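PDB 4JF8: TrwG component of type IV secretion system from Bartonella birtlesii, which probably serves, as a VirB8-family protein, as an inner-membrane component of a type IV secretion system, this chain holding its soluble NTF2-like domain. Local coordinates for residues A[52-57]-A[105-110]. Sequence-based numbering, arbitrary orientation.
Sequences YVLNRE and VKVRSI. With EDO (1,2-ethanediol), chain C.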
loop_
_atom_site.group_PDB
_atom_site.type_symbol
_atom_site.label_atom_id
_atom_site.label_comp_id
_atom_site.label_asym_id
_atom_site.label_seq_id
_atom_site.Cartn_x
_atom_site.Cartn_y
_atom_site.Cartn_z
ATOM N N TYR A 52 -6.428 0.496 6.440
ATOM C CA TYR A 52 -6.158 0.444 7.859
ATOM C C TYR A 52 -6.346 -0.952 8.444
ATOM O O TYR A 52 -5.452 -1.471 9.118
ATOM C CB TYR A 52 -7.027 1.459 8.621
ATOM C CG TYR A 52 -6.555 1.649 10.048
ATOM C CD1 TYR A 52 -5.459 2.471 10.309
ATOM C CD2 TYR A 52 -7.130 0.957 11.122
ATOM C CE1 TYR A 52 -4.969 2.641 11.593
ATOM C CE2 TYR A 52 -6.647 1.125 12.406
ATOM C CZ TYR A 52 -5.557 1.948 12.633
ATOM O OH TYR A 52 -5.111 2.123 13.942
ATOM N N VAL A 53 -7.492 -1.562 8.183
ATOM C CA VAL A 53 -7.774 -2.864 8.749
ATOM C C VAL A 53 -6.793 -3.901 8.214
ATOM O O VAL A 53 -6.278 -4.730 8.969
ATOM C CB VAL A 53 -9.247 -3.276 8.538
ATOM C CG1 VAL A 53 -9.456 -4.725 8.963
ATOM C CG2 VAL A 53 -10.173 -2.368 9.345
ATOM N N LEU A 54 -6.520 -3.877 6.915
ATOM C CA LEU A 54 -5.594 -4.858 6.356
ATOM C C LEU A 54 -4.213 -4.687 6.969
ATOM O O LEU A 54 -3.538 -5.676 7.290
ATOM C CB LEU A 54 -5.507 -4.738 4.833
ATOM C CG LEU A 54 -6.740 -5.229 4.068
ATOM C CD1 LEU A 54 -6.552 -4.987 2.581
ATOM C CD2 LEU A 54 -6.989 -6.712 4.342
ATOM N N ASN A 55 -3.740 -3.461 7.105
ATOM C CA ASN A 55 -2.376 -3.266 7.605
ATOM C C ASN A 55 -2.260 -3.516 9.100
ATOM O O ASN A 55 -1.214 -3.973 9.554
ATOM C CB ASN A 55 -1.830 -1.897 7.215
ATOM C CG ASN A 55 -1.345 -1.871 5.797
ATOM O OD1 ASN A 55 -0.196 -2.225 5.525
ATOM N ND2 ASN A 55 -2.182 -1.445 4.882
ATOM N N ARG A 56 -3.318 -3.270 9.848
ATOM C CA ARG A 56 -3.265 -3.425 11.303
ATOM C C ARG A 56 -3.459 -4.872 11.734
ATOM O O ARG A 56 -2.798 -5.341 12.663
ATOM C CB ARG A 56 -4.303 -2.524 11.977
ATOM C CG ARG A 56 -4.290 -2.677 13.489
ATOM C CD ARG A 56 -4.959 -1.563 14.222
ATOM N NE ARG A 56 -5.072 -1.834 15.655
ATOM C CZ ARG A 56 -5.288 -0.922 16.593
ATOM N NH1 ARG A 56 -5.339 0.377 16.303
ATOM N NH2 ARG A 56 -5.424 -1.305 17.860
ATOM N N GLU A 57 -4.372 -5.567 11.070
ATOM C CA GLU A 57 -4.757 -6.906 11.509
ATOM C C GLU A 57 -3.922 -8.015 10.867
ATOM O O GLU A 57 -3.817 -9.108 11.405
ATOM C CB GLU A 57 -6.255 -7.154 11.245
ATOM C CG GLU A 57 -7.198 -6.223 11.998
ATOM C CD GLU A 57 -7.100 -6.343 13.506
ATOM O OE1 GLU A 57 -6.750 -7.432 14.023
ATOM O OE2 GLU A 57 -7.383 -5.335 14.180
ATOM N N VAL A 105 -5.987 -11.883 6.574
ATOM C CA VAL A 105 -7.189 -11.076 6.796
ATOM C C VAL A 105 -7.974 -10.992 5.502
ATOM O O VAL A 105 -7.401 -10.692 4.442
ATOM C CB VAL A 105 -6.798 -9.655 7.232
ATOM C CG1 VAL A 105 -8.034 -8.767 7.366
ATOM C CG2 VAL A 105 -6.008 -9.690 8.526
ATOM N N LYS A 106 -9.284 -11.194 5.592
ATOM C CA LYS A 106 -10.222 -10.987 4.473
ATOM C C LYS A 106 -11.310 -10.026 4.929
ATOM O O LYS A 106 -12.093 -10.331 5.837
ATOM C CB LYS A 106 -10.889 -12.297 4.052
ATOM N N VAL A 107 -11.339 -8.851 4.323
ATOM C CA VAL A 107 -12.393 -7.861 4.595
ATOM C C VAL A 107 -13.622 -8.241 3.787
ATOM O O VAL A 107 -13.546 -8.423 2.581
ATOM C CB VAL A 107 -11.924 -6.433 4.271
ATOM C CG1 VAL A 107 -13.087 -5.460 4.387
ATOM C CG2 VAL A 107 -10.787 -6.001 5.191
ATOM N N ARG A 108 -14.760 -8.350 4.468
ATOM C CA ARG A 108 -16.026 -8.750 3.828
ATOM C C ARG A 108 -16.924 -7.574 3.513
ATOM O O ARG A 108 -17.623 -7.596 2.513
ATOM C CB ARG A 108 -16.774 -9.771 4.684
ATOM C CG ARG A 108 -15.998 -11.030 5.035
ATOM C CD ARG A 108 -16.718 -11.862 6.111
ATOM N NE ARG A 108 -16.372 -11.444 7.477
ATOM C CZ ARG A 108 -17.106 -11.677 8.575
ATOM N NH1 ARG A 108 -18.267 -12.319 8.482
ATOM N NH2 ARG A 108 -16.696 -11.235 9.781
ATOM N N SER A 109 -16.938 -6.560 4.368
ATOM C CA SER A 109 -17.767 -5.355 4.133
ATOM C C SER A 109 -17.257 -4.222 4.976
ATOM O O SER A 109 -16.654 -4.432 6.035
ATOM C CB SER A 109 -19.250 -5.633 4.406
ATOM O OG SER A 109 -19.463 -5.964 5.754
ATOM N N ILE A 110 -17.527 -3.007 4.511
ATOM C CA ILE A 110 -17.138 -1.770 5.191
ATOM C C ILE A 110 -18.327 -0.843 5.122
ATOM O O ILE A 110 -18.798 -0.515 4.015
ATOM C CB ILE A 110 -15.932 -1.082 4.490
ATOM C CG1 ILE A 110 -14.734 -2.025 4.460
ATOM C CG2 ILE A 110 -15.594 0.222 5.204
ATOM C CD1 ILE A 110 -13.552 -1.494 3.670
HETATM C C1 EDO C . 0.622 -6.004 11.754
HETATM O O1 EDO C . -0.223 -6.180 12.904
HETATM C C2 EDO C . 1.411 -4.730 11.870
HETATM O O2 EDO C . 0.507 -3.677 11.700
#
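Leu54, Val105 and Val107 form the centre of an apolar contact between helix 42-57 and strand 101-112, outermost in the sheet of this chain. Leu54 CD2 lies 3.8 Å from Val105 CG1 and 4.0 Å from Val107 CG2, so one methyl bridges the two valines. These valines alternate with Lys106, whose CB points away from the helix. CD1 continues the leucine chain, anti to CA (chi2 177°), while CD2 branches off to meet the strand. Val53 adds a looser touch, CG1 to Val107 CG2 at 4.2 Å.

At the helix end, Val105 meets Glu57 through its other branch. Val105 CG2 lies 3.6 Å from the carbonyl C of Glu57, and 3.7 Å from its CB. The glutamate bends at chi2 (-62°), and its carboxylate turns away from Val105; OE2 is hydrogen-bonded to Tyr169 OH on strand 164-173. No hydrogen bond joins the two segments.

Polar contacts line other sides of the helix. Arg56 NH1 donates to Tyr52 OH at 2.9 Å, with the oxygen in the guanidinium plane. A 1,2-ethanediol, probably from the crystallisation liquor, donates to the backbone O atoms of Asn55 and Arg56.

The local axes run nearly antiparallel, at 156°. Here the first helix of the modelled domain, 42-57, packs on a curved antiparallel sheet, as in the NTF2-like fold of VirB8 domains.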